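Local coordinates for glycosyl hydrolase family 62 protein (Coprinopsis cinerea, PDB 5B6T), which hydrolyses alpha-L-arabinofuranosidic linkages, probably releasing arabinofuranosyl side groups from the xylan backbone of arabinoxylan, at residues S4-S9 with N251-G256; K190-E195 with R220-S225; P281-Y286 with L308-N313; Q289-N294 with L302-G307. All coordinates share one frame; numbering follows the deposited sequence.

Contact 1: residues S4-S9 with N251-G256; sequences SFRWSS and NVAFTG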
# COMPACT_ATOMS: atom_id res chain seq x y z
N SER A 4 0.45 -20.72 4.15
CA SER A 4 -0.37 -20.68 2.93
C SER A 4 -1.63 -19.90 3.29
O SER A 4 -1.96 -19.74 4.46
CB SER A 4 -0.73 -22.08 2.41
OG SER A 4 -1.55 -22.76 3.32
N PHE A 5 -2.30 -19.38 2.25
CA PHE A 5 -3.45 -18.52 2.43
C PHE A 5 -4.60 -18.88 1.52
O PHE A 5 -4.41 -19.30 0.40
CB PHE A 5 -3.04 -17.05 2.19
CG PHE A 5 -2.02 -16.60 3.16
CD1 PHE A 5 -2.41 -16.07 4.39
CD2 PHE A 5 -0.67 -16.84 2.93
CE1 PHE A 5 -1.44 -15.73 5.32
CE2 PHE A 5 0.28 -16.50 3.87
CZ PHE A 5 -0.12 -15.93 5.06
N ARG A 6 -5.81 -18.69 2.04
CA ARG A 6 -7.02 -18.73 1.25
C ARG A 6 -7.90 -17.56 1.63
O ARG A 6 -7.96 -17.16 2.80
CB ARG A 6 -7.76 -20.05 1.42
CG ARG A 6 -7.02 -21.14 0.65
CD ARG A 6 -7.84 -22.39 0.42
NE ARG A 6 -9.14 -22.08 -0.15
CZ ARG A 6 -9.42 -21.79 -1.42
NH1 ARG A 6 -8.49 -21.76 -2.37
NH2 ARG A 6 -10.68 -21.55 -1.74
N TRP A 7 -8.60 -17.03 0.64
CA TRP A 7 -9.39 -15.80 0.83
C TRP A 7 -10.76 -15.93 0.20
O TRP A 7 -10.97 -16.68 -0.78
CB TRP A 7 -8.73 -14.58 0.15
CG TRP A 7 -7.29 -14.38 0.46
CD1 TRP A 7 -6.24 -14.88 -0.24
CD2 TRP A 7 -6.74 -13.63 1.55
NE1 TRP A 7 -5.07 -14.48 0.35
CE2 TRP A 7 -5.35 -13.71 1.45
CE3 TRP A 7 -7.30 -12.90 2.61
CZ2 TRP A 7 -4.49 -13.09 2.36
CZ3 TRP A 7 -6.46 -12.26 3.50
CH2 TRP A 7 -5.05 -12.36 3.37
N SER A 8 -11.67 -15.09 0.70
CA SER A 8 -12.96 -14.82 0.07
C SER A 8 -13.02 -13.32 -0.23
O SER A 8 -12.82 -12.49 0.67
CB SER A 8 -14.12 -15.21 0.99
OG SER A 8 -15.36 -14.84 0.38
N SER A 9 -13.30 -12.99 -1.48
CA SER A 9 -13.36 -11.61 -1.92
C SER A 9 -14.77 -11.09 -2.02
O SER A 9 -15.67 -11.78 -2.52
CB SER A 9 -12.71 -11.42 -3.29
OG SER A 9 -12.72 -10.03 -3.66
N ASN A 251 -5.96 -18.46 -5.25
CA ASN A 251 -6.37 -18.69 -3.86
C ASN A 251 -7.41 -17.71 -3.34
O ASN A 251 -7.56 -17.53 -2.12
CB ASN A 251 -5.15 -18.77 -2.90
CG ASN A 251 -4.51 -17.43 -2.60
OD1 ASN A 251 -4.71 -16.47 -3.32
ND2 ASN A 251 -3.65 -17.40 -1.59
N VAL A 252 -8.11 -17.08 -4.27
CA VAL A 252 -9.18 -16.14 -3.95
C VAL A 252 -10.51 -16.64 -4.49
O VAL A 252 -10.71 -16.73 -5.70
CB VAL A 252 -8.87 -14.75 -4.53
CG1 VAL A 252 -10.06 -13.82 -4.41
CG2 VAL A 252 -7.63 -14.15 -3.86
N ALA A 253 -11.37 -17.02 -3.55
CA ALA A 253 -12.77 -17.31 -3.81
C ALA A 253 -13.53 -16.00 -3.83
O ALA A 253 -13.08 -15.01 -3.23
CB ALA A 253 -13.34 -18.22 -2.71
N PHE A 254 -14.70 -16.02 -4.47
CA PHE A 254 -15.64 -14.92 -4.40
C PHE A 254 -16.98 -15.48 -3.91
O PHE A 254 -17.41 -16.54 -4.39
CB PHE A 254 -15.84 -14.28 -5.77
CG PHE A 254 -14.60 -13.66 -6.36
CD1 PHE A 254 -13.64 -14.45 -6.98
CD2 PHE A 254 -14.39 -12.30 -6.32
CE1 PHE A 254 -12.50 -13.89 -7.49
CE2 PHE A 254 -13.26 -11.74 -6.87
CZ PHE A 254 -12.31 -12.53 -7.44
N THR A 255 -17.65 -14.76 -3.02
CA THR A 255 -19.05 -15.14 -2.62
C THR A 255 -19.95 -14.97 -3.85
O THR A 255 -20.86 -15.76 -4.07
CB THR A 255 -19.59 -14.34 -1.42
OG1 THR A 255 -19.49 -12.93 -1.69
CG2 THR A 255 -18.80 -14.67 -0.17
N GLY A 256 -19.69 -13.92 -4.62
CA GLY A 256 -20.35 -13.66 -5.88
C GLY A 256 -19.53 -14.15 -7.07
O GLY A 256 -18.81 -15.14 -6.98
O HOH W 1 -17.90 -11.62 -4.11
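W7, S8 and S9 run parallel to V252, A253 and F254, and three backbone hydrogen bonds pass alternately between the two short strands. W7 N donates to N251 O (3.0 Å). A253 N returns the bond to W7 O at 2.8 Å. S9 N then donates to A253 O at 2.7 Å, and this same carbonyl also takes a CA-H...O contact from S8. A water carries the ladder one step further: it donates to S9 O (2.7 Å) and accepts from G256 N (3.0 Å). At the other end the side chain of N251 takes over. With chi1 at 75°, its CG sits between backbone N and carbonyl carbon, and ND2 reaches F5 O (2.9 Å) from above that carbonyl's plane, in a bond bent to 141°. ND2 is also bonded to F246 O, and OD1 accepts from R248 N, so the amide is gripped at both ends. W7 lies beside it with the two planes 82° apart, OD1 at the indole edge, and NE1 likewise donates to F246 O. S9 CB packs 3.6 Å from F254 CD2, while S9 OG bonds Y288 OH. Strand 252-254 forms the outer edge of its sheet; strand 7-9 separates it from strand 305-311, where S8 pairs with T310 and the side chains of W7 and S9 rest on L309.

Contact 2: residues K190-E195 with R220-S225; sequences KNRLFE and RRWFRS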
# COMPACT_ATOMS: atom_id res chain seq x y z
N LYS A 190 12.30 -8.37 -13.10
CA LYS A 190 11.52 -7.32 -12.45
C LYS A 190 10.08 -7.72 -12.19
O LYS A 190 9.48 -7.25 -11.20
CB LYS A 190 11.58 -6.01 -13.24
CG LYS A 190 10.90 -6.09 -14.59
CD LYS A 190 11.09 -4.79 -15.39
CE LYS A 190 10.29 -4.81 -16.68
NZ LYS A 190 10.41 -3.52 -17.42
N ASN A 191 9.51 -8.58 -13.01
CA ASN A 191 8.12 -8.99 -12.81
C ASN A 191 7.92 -9.78 -11.52
O ASN A 191 6.84 -9.78 -10.99
CB ASN A 191 7.64 -9.81 -14.00
CG ASN A 191 7.28 -8.95 -15.21
OD1 ASN A 191 7.42 -7.74 -15.20
ND2 ASN A 191 6.77 -9.59 -16.24
N ARG A 192 8.96 -10.44 -11.02
CA ARG A 192 8.87 -11.22 -9.80
C ARG A 192 8.86 -10.35 -8.54
O ARG A 192 8.41 -10.80 -7.48
CB ARG A 192 10.02 -12.22 -9.69
CG ARG A 192 10.01 -13.31 -10.74
CD ARG A 192 8.95 -14.35 -10.44
NE ARG A 192 9.30 -15.17 -9.29
CZ ARG A 192 8.57 -16.18 -8.78
NH1 ARG A 192 7.38 -16.51 -9.28
NH2 ARG A 192 9.07 -16.83 -7.73
N LEU A 193 9.32 -9.11 -8.65
CA LEU A 193 9.43 -8.22 -7.48
C LEU A 193 9.19 -6.80 -7.98
O LEU A 193 10.11 -5.98 -8.11
CB LEU A 193 10.80 -8.39 -6.83
CG LEU A 193 10.94 -7.82 -5.42
CD1 LEU A 193 10.24 -8.71 -4.40
CD2 LEU A 193 12.40 -7.62 -5.05
N PHE A 194 7.93 -6.53 -8.31
CA PHE A 194 7.63 -5.39 -9.18
C PHE A 194 7.38 -4.09 -8.44
O PHE A 194 8.09 -3.11 -8.67
CB PHE A 194 6.49 -5.73 -10.13
CG PHE A 194 6.33 -4.73 -11.24
CD1 PHE A 194 7.34 -4.57 -12.19
CD2 PHE A 194 5.20 -3.97 -11.35
CE1 PHE A 194 7.20 -3.63 -13.20
CE2 PHE A 194 5.05 -3.04 -12.37
CZ PHE A 194 6.06 -2.86 -13.29
N GLU A 195 6.39 -4.04 -7.57
CA GLU A 195 6.13 -2.79 -6.83
C GLU A 195 5.23 -3.09 -5.63
O GLU A 195 5.00 -4.26 -5.30
CB GLU A 195 5.49 -1.75 -7.76
CG GLU A 195 4.15 -2.18 -8.35
CD GLU A 195 3.64 -1.32 -9.49
OE1 GLU A 195 4.24 -0.31 -9.89
OE2 GLU A 195 2.55 -1.61 -10.04
N ARG A 220 -0.96 -11.54 -14.88
CA ARG A 220 -1.85 -10.99 -13.86
C ARG A 220 -1.11 -10.62 -12.57
O ARG A 220 -0.14 -11.25 -12.18
CB ARG A 220 -2.97 -11.99 -13.55
CG ARG A 220 -3.87 -12.33 -14.74
CD ARG A 220 -4.70 -11.15 -15.15
NE ARG A 220 -5.52 -11.42 -16.33
CZ ARG A 220 -6.28 -10.51 -16.93
NH1 ARG A 220 -6.38 -9.27 -16.44
NH2 ARG A 220 -6.97 -10.85 -18.00
N ARG A 221 -1.62 -9.61 -11.90
CA ARG A 221 -1.02 -9.15 -10.65
C ARG A 221 -1.33 -10.13 -9.53
O ARG A 221 -2.42 -10.74 -9.45
CB ARG A 221 -1.53 -7.75 -10.27
CG ARG A 221 -1.32 -6.69 -11.34
CD ARG A 221 0.11 -6.69 -11.84
NE ARG A 221 0.40 -5.59 -12.76
CZ ARG A 221 0.99 -4.44 -12.43
NH1 ARG A 221 1.32 -4.15 -11.17
NH2 ARG A 221 1.24 -3.55 -13.41
N TRP A 222 -0.35 -10.25 -8.64
CA TRP A 222 -0.46 -11.10 -7.47
C TRP A 222 0.53 -10.67 -6.41
O TRP A 222 1.41 -9.86 -6.69
CB TRP A 222 -0.27 -12.58 -7.83
CG TRP A 222 1.11 -12.98 -8.32
CD1 TRP A 222 1.73 -12.56 -9.45
CD2 TRP A 222 2.01 -13.89 -7.67
NE1 TRP A 222 2.96 -13.18 -9.56
CE2 TRP A 222 3.17 -13.98 -8.48
CE3 TRP A 222 1.94 -14.66 -6.50
CZ2 TRP A 222 4.24 -14.79 -8.14
CZ3 TRP A 222 3.00 -15.45 -6.17
CH2 TRP A 222 4.14 -15.53 -6.99
N PHE A 223 0.41 -11.23 -5.21
CA PHE A 223 1.30 -10.94 -4.09
C PHE A 223 2.10 -12.11 -3.60
O PHE A 223 1.57 -13.21 -3.43
CB PHE A 223 0.53 -10.33 -2.88
CG PHE A 223 0.19 -8.90 -3.11
CD1 PHE A 223 -0.98 -8.54 -3.80
CD2 PHE A 223 1.10 -7.92 -2.77
CE1 PHE A 223 -1.25 -7.22 -4.06
CE2 PHE A 223 0.83 -6.59 -3.05
CZ PHE A 223 -0.33 -6.25 -3.72
N ARG A 224 3.38 -11.82 -3.34
CA ARG A 224 4.30 -12.73 -2.67
C ARG A 224 4.51 -12.28 -1.26
O ARG A 224 4.32 -11.11 -0.94
CB ARG A 224 5.62 -12.78 -3.43
CG ARG A 224 5.46 -13.26 -4.88
CD ARG A 224 6.74 -13.19 -5.68
NE ARG A 224 7.75 -14.14 -5.23
CZ ARG A 224 9.07 -13.97 -5.35
NH1 ARG A 224 9.56 -12.87 -5.93
NH2 ARG A 224 9.90 -14.89 -4.89
N SER A 225 4.95 -13.20 -0.40
CA SER A 225 5.15 -12.89 1.02
C SER A 225 6.38 -13.57 1.58
O SER A 225 6.75 -14.69 1.16
CB SER A 225 3.93 -13.31 1.85
OG SER A 225 3.63 -14.70 1.69
O HOH W 2 5.63 -12.99 -10.88
O HOH W 3 2.24 -0.98 -12.79
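Bends at chi2 (-75°) and chi3 of R192, and at chi3 (68°) of R224, bring the two guanidinium groups over one another. Their planes are 33° apart, and R192 NH2 lies above the R224 group, 3.5 Å from R224 NH2. Such like-charged stacking is probably tolerated because R224 NH2 forms a salt bridge with D240 and R192 NH2 is bonded to Q241. R224 NH1 donates to R192 O (2.8 Å), which lies in the guanidinium plane, although the donor stands above the plane of that carbonyl. R192 NH1 meets the edge of the W222 indole, 3.8 Å from W222 CZ2. Replacing R224 by a methionine would probably leave R192 O without this donor, D240 without its charged mate and the R192 guanidinium freer to turn. R221 NH1 makes a salt bridge to E195 OE2 (3.0 Å), met on its anti side but tilted from the carboxylate plane, and another to E213, while a water links R221 NH2 to E195 OE2. The E195 side chain comes within about 3 Å of a bound lead ion. F194 and E195 both face E213 of strand 207-215, a classic beta bulge where strand 195-202 starts; strand 207-215 separates 195-202 from 221-228.

Contact 3: residues P281-Y286 with L308-N313; sequences PCNLRY and LLTQTN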
# COMPACT_ATOMS: atom_id res chain seq x y z
N PRO A 281 -2.06 -11.80 13.62
CA PRO A 281 -1.97 -12.95 12.75
C PRO A 281 -3.29 -13.67 12.46
O PRO A 281 -3.29 -14.69 11.75
CB PRO A 281 -1.01 -13.86 13.51
CG PRO A 281 -1.32 -13.57 14.95
CD PRO A 281 -1.56 -12.09 14.97
N CYS A 282 -4.40 -13.12 12.97
CA CYS A 282 -5.72 -13.75 12.92
C CYS A 282 -6.65 -12.97 12.01
O CYS A 282 -6.60 -11.73 11.96
CB CYS A 282 -6.34 -13.71 14.33
SG CYS A 282 -5.30 -14.33 15.69
N ASN A 283 -7.52 -13.68 11.31
CA ASN A 283 -8.57 -13.06 10.51
C ASN A 283 -7.99 -11.97 9.62
O ASN A 283 -8.42 -10.82 9.66
CB ASN A 283 -9.70 -12.48 11.39
CG ASN A 283 -10.79 -11.78 10.57
OD1 ASN A 283 -11.16 -12.25 9.49
ND2 ASN A 283 -11.32 -10.65 11.08
N LEU A 284 -7.03 -12.31 8.79
CA LEU A 284 -6.44 -11.29 7.90
C LEU A 284 -7.51 -10.79 6.92
O LEU A 284 -8.35 -11.54 6.47
CB LEU A 284 -5.22 -11.82 7.12
CG LEU A 284 -3.88 -11.77 7.86
CD1 LEU A 284 -3.83 -12.66 9.08
CD2 LEU A 284 -2.73 -12.12 6.91
N ARG A 285 -7.44 -9.49 6.62
CA ARG A 285 -8.30 -8.85 5.64
C ARG A 285 -7.42 -7.94 4.80
O ARG A 285 -6.63 -7.18 5.36
CB ARG A 285 -9.40 -8.03 6.32
CG ARG A 285 -10.41 -8.84 7.12
CD ARG A 285 -11.40 -7.91 7.82
NE ARG A 285 -10.90 -7.45 9.10
CZ ARG A 285 -11.44 -6.46 9.83
NH1 ARG A 285 -12.50 -5.76 9.40
NH2 ARG A 285 -10.88 -6.16 11.01
N TYR A 286 -7.55 -8.04 3.48
CA TYR A 286 -6.70 -7.29 2.56
C TYR A 286 -7.57 -6.44 1.69
O TYR A 286 -8.36 -6.93 0.89
CB TYR A 286 -5.79 -8.21 1.70
CG TYR A 286 -4.59 -7.53 1.08
CD1 TYR A 286 -3.58 -7.02 1.88
CD2 TYR A 286 -4.45 -7.42 -0.30
CE1 TYR A 286 -2.48 -6.40 1.31
CE2 TYR A 286 -3.32 -6.84 -0.88
CZ TYR A 286 -2.37 -6.29 -0.06
OH TYR A 286 -1.28 -5.67 -0.61
N LEU A 308 -12.31 -6.22 -0.97
CA LEU A 308 -11.80 -6.66 0.32
C LEU A 308 -11.74 -8.18 0.36
O LEU A 308 -12.77 -8.83 0.14
CB LEU A 308 -12.72 -6.19 1.43
CG LEU A 308 -12.23 -6.42 2.87
CD1 LEU A 308 -10.97 -5.62 3.15
CD2 LEU A 308 -13.31 -6.05 3.88
N LEU A 309 -10.55 -8.70 0.63
CA LEU A 309 -10.35 -10.12 0.86
C LEU A 309 -10.48 -10.40 2.34
O LEU A 309 -9.91 -9.70 3.13
CB LEU A 309 -8.95 -10.54 0.42
CG LEU A 309 -8.48 -10.27 -0.99
CD1 LEU A 309 -7.11 -10.87 -1.21
CD2 LEU A 309 -9.45 -10.84 -2.01
N THR A 310 -11.22 -11.46 2.69
CA THR A 310 -11.31 -11.95 4.05
C THR A 310 -10.71 -13.36 4.11
O THR A 310 -11.05 -14.21 3.32
CB THR A 310 -12.78 -11.99 4.50
OG1 THR A 310 -13.33 -10.66 4.48
CG2 THR A 310 -12.91 -12.53 5.88
N GLN A 311 -9.76 -13.56 5.01
CA GLN A 311 -9.07 -14.85 5.06
C GLN A 311 -10.05 -15.95 5.50
O GLN A 311 -10.80 -15.76 6.47
CB GLN A 311 -7.92 -14.78 6.05
CG GLN A 311 -7.12 -16.06 6.19
CD GLN A 311 -6.04 -15.95 7.23
OE1 GLN A 311 -6.11 -15.14 8.14
NE2 GLN A 311 -5.03 -16.81 7.12
N THR A 312 -10.01 -17.07 4.77
CA THR A 312 -10.85 -18.24 5.09
C THR A 312 -10.08 -19.39 5.73
O THR A 312 -10.73 -20.36 6.15
CB THR A 312 -11.59 -18.74 3.84
OG1 THR A 312 -10.64 -19.14 2.85
CG2 THR A 312 -12.48 -17.65 3.29
N ASN A 313 -8.75 -19.32 5.79
CA ASN A 313 -7.98 -20.32 6.54
C ASN A 313 -7.34 -19.69 7.76
O ASN A 313 -6.19 -19.98 8.10
CB ASN A 313 -6.91 -20.99 5.66
CG ASN A 313 -5.73 -20.08 5.37
OD1 ASN A 313 -5.89 -18.86 5.14
ND2 ASN A 313 -4.54 -20.68 5.32
O HOH W 4 -4.50 -16.28 10.12
O HOH W 5 -11.39 -14.74 8.77
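Y286 and L309 form a hydrogen-bonded pair in the antiparallel ladder of strands 285-290 and 305-311, part of the last sheet of what is, as in other GH62 enzymes, a five-bladed beta-propeller. Y286 N donates to L309 O (2.9 Å) and L309 N to Y286 O (2.8 Å), the latter almost straight at 176°. On the same face their CB atoms pack against each other. The next pair, R285 with T310, is non-hydrogen-bonded; here R285 CA approaches L309 O to 3.1 Å. Beyond it, L284 O accepts from Q311 N, but the return bond goes to a side chain: L284 N donates to Q311 OE1 (3.0 Å). Q311 can reach it because CG is anti to the backbone N (chi1 -180°) and the chain stays extended, laying the amide beside L284, whose CD1 touches OE1. The amide is further fixed by N313 OD1, which accepts from Q311 NE2 (3.0 Å), and by a water that donates to both Q311 OE1 (2.8 Å) and P281 O. A second water ties N283 OD1 to Q311 O. Nearby, the disulfide C282-C316 bridges the chain before one strand to the chain after the other. The N-terminal strand 7-9 lines the other side of strand 305-311, consistent with the closure of a propeller, in which an N-terminal strand joins the sheet formed by the C-terminal strands.

Contact 4: residues Q289-N294 with L302-G307; sequences QGLDPN and LPWKLG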
# COMPACT_ATOMS: atom_id res chain seq x y z
N GLN A 289 -6.83 -3.54 -4.92
CA GLN A 289 -7.39 -3.12 -6.17
C GLN A 289 -7.45 -4.25 -7.19
O GLN A 289 -6.49 -5.03 -7.35
CB GLN A 289 -6.62 -1.94 -6.79
CG GLN A 289 -5.16 -2.23 -7.13
CD GLN A 289 -4.40 -1.04 -7.65
OE1 GLN A 289 -4.70 0.12 -7.36
NE2 GLN A 289 -3.35 -1.34 -8.44
N GLY A 290 -8.60 -4.31 -7.88
CA GLY A 290 -8.84 -5.28 -8.94
C GLY A 290 -9.49 -4.58 -10.11
O GLY A 290 -9.82 -3.39 -10.04
N LEU A 291 -9.67 -5.31 -11.20
CA LEU A 291 -10.33 -4.75 -12.37
C LEU A 291 -10.88 -5.84 -13.27
O LEU A 291 -10.52 -7.02 -13.17
CB LEU A 291 -9.41 -3.83 -13.16
CG LEU A 291 -8.43 -4.46 -14.15
CD1 LEU A 291 -7.73 -3.35 -14.87
CD2 LEU A 291 -7.42 -5.38 -13.50
N ASP A 292 -11.79 -5.45 -14.15
CA ASP A 292 -12.38 -6.40 -15.10
C ASP A 292 -11.26 -7.03 -15.96
O ASP A 292 -10.43 -6.33 -16.51
CB ASP A 292 -13.38 -5.63 -15.96
CG ASP A 292 -14.09 -6.48 -17.01
OD1 ASP A 292 -13.60 -7.52 -17.46
OD2 ASP A 292 -15.15 -6.02 -17.45
N PRO A 293 -11.23 -8.37 -16.04
CA PRO A 293 -10.12 -9.02 -16.77
C PRO A 293 -10.11 -8.77 -18.27
O PRO A 293 -9.11 -9.08 -18.92
CB PRO A 293 -10.32 -10.51 -16.49
CG PRO A 293 -11.71 -10.63 -16.07
CD PRO A 293 -12.12 -9.34 -15.40
N ASN A 294 -11.22 -8.23 -18.80
CA ASN A 294 -11.27 -7.81 -20.19
C ASN A 294 -10.80 -6.40 -20.44
O ASN A 294 -10.77 -5.96 -21.59
CB ASN A 294 -12.68 -8.02 -20.73
CG ASN A 294 -13.06 -9.50 -20.73
OD1 ASN A 294 -12.26 -10.34 -21.14
ND2 ASN A 294 -14.26 -9.81 -20.27
N LEU A 302 -6.94 2.37 -16.75
CA LEU A 302 -7.59 1.10 -16.41
C LEU A 302 -8.61 1.29 -15.28
O LEU A 302 -8.37 2.04 -14.32
CB LEU A 302 -6.57 0.05 -15.99
CG LEU A 302 -5.65 -0.48 -17.09
CD1 LEU A 302 -4.51 -1.25 -16.43
CD2 LEU A 302 -6.37 -1.34 -18.11
N PRO A 303 -9.74 0.58 -15.36
CA PRO A 303 -10.80 0.80 -14.38
C PRO A 303 -10.63 0.01 -13.07
O PRO A 303 -11.45 -0.83 -12.72
CB PRO A 303 -12.07 0.38 -15.15
CG PRO A 303 -11.58 -0.67 -16.08
CD PRO A 303 -10.20 -0.27 -16.49
N TRP A 304 -9.60 0.38 -12.33
CA TRP A 304 -9.36 -0.24 -11.00
C TRP A 304 -10.44 0.16 -10.01
O TRP A 304 -10.87 1.32 -9.97
CB TRP A 304 -8.00 0.17 -10.43
CG TRP A 304 -6.83 -0.27 -11.24
CD1 TRP A 304 -6.17 0.47 -12.15
CD2 TRP A 304 -6.18 -1.55 -11.20
NE1 TRP A 304 -5.13 -0.25 -12.68
CE2 TRP A 304 -5.13 -1.50 -12.12
CE3 TRP A 304 -6.40 -2.72 -10.49
CZ2 TRP A 304 -4.30 -2.60 -12.37
CZ3 TRP A 304 -5.56 -3.81 -10.71
CH2 TRP A 304 -4.52 -3.75 -11.65
N LYS A 305 -10.84 -0.81 -9.19
CA LYS A 305 -11.81 -0.61 -8.09
C LYS A 305 -11.26 -1.35 -6.88
O LYS A 305 -10.46 -2.27 -7.02
CB LYS A 305 -13.20 -1.13 -8.48
CG LYS A 305 -13.71 -0.46 -9.77
CD LYS A 305 -15.04 -0.99 -10.23
CE LYS A 305 -15.28 -0.67 -11.69
NZ LYS A 305 -15.24 0.79 -12.04
N LEU A 306 -11.69 -0.93 -5.70
CA LEU A 306 -11.23 -1.54 -4.45
C LEU A 306 -12.21 -2.61 -4.00
O LEU A 306 -13.43 -2.39 -4.01
CB LEU A 306 -11.10 -0.47 -3.35
CG LEU A 306 -10.28 0.78 -3.70
CD1 LEU A 306 -10.11 1.66 -2.48
CD2 LEU A 306 -8.94 0.43 -4.31
N GLY A 307 -11.66 -3.74 -3.60
CA GLY A 307 -12.39 -4.81 -2.92
C GLY A 307 -11.69 -5.27 -1.66
O GLY A 307 -10.60 -4.76 -1.30
O HOH W 6 -13.06 -2.90 -13.70
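Q289 and G290 face L306 and K305 at the loop end of an antiparallel hairpin, strands 285-290 and 305-311 of the last sheet of the propeller, and the side chains of Q289 and L291 clasp the indole of W304. From Q289, CB lies 3.8 Å from W304 CE3 and also touches L306 CD2. Chi1 of 61° places CG between the backbone N and the carbonyl carbon and turns it over the ring, 3.6 Å from W304 CE3. CD continues above CE3 and CD2, and the terminal amide stacks on the same face with its plane 22° from that of the indole. At the tip, NE2 lies 3.9 Å from W304 CE3 and bonds S264 OG, while OE1 accepts from D28 N, so both polar ends are satisfied beyond the hairpin. L291 covers the opposite face: its CD2 makes a CH-pi contact 4.0 Å from the centroid of the six-membered ring, and its CD1 packs 3.8 Å from L302 CB. With W304 cut back to an alanine, a gap would probably open between Q289 and L291, leaving the Q289 amide without its stacking surface and the L291 methyl without the ring it covers. Along the backbone, G290 N donates to K305 O (2.9 Å) and K305 N to G290 O. P303 centres an inverse gamma turn and D292 begins an Asx turn; between them one water accepts from D292 N (2.9 Å) and donates to P303 O (2.8 Å).

In the fold
Contacts 1, 3 and 4 belong to one five-stranded sheet; contact 2 lies in another. Contacts 3 and 4 join the same two strands at their two ends, and contact 1 adds the N-terminal strand and the edge strand beyond it, so that contacts 1 and 3 share neighbouring strands. Contact 1 is the most peripheral, about 20 Å from the chain centre to its own centre. Contact 4 is a buried contact, built on aromatic and apolar packing, while the other three are partly buried. Contact 2, closest to the centre and to the lead ion, relies on charged side chains rather than a backbone ladder. It meets contact 3 through F223 and Y286, and contact 4 through R220 and P293.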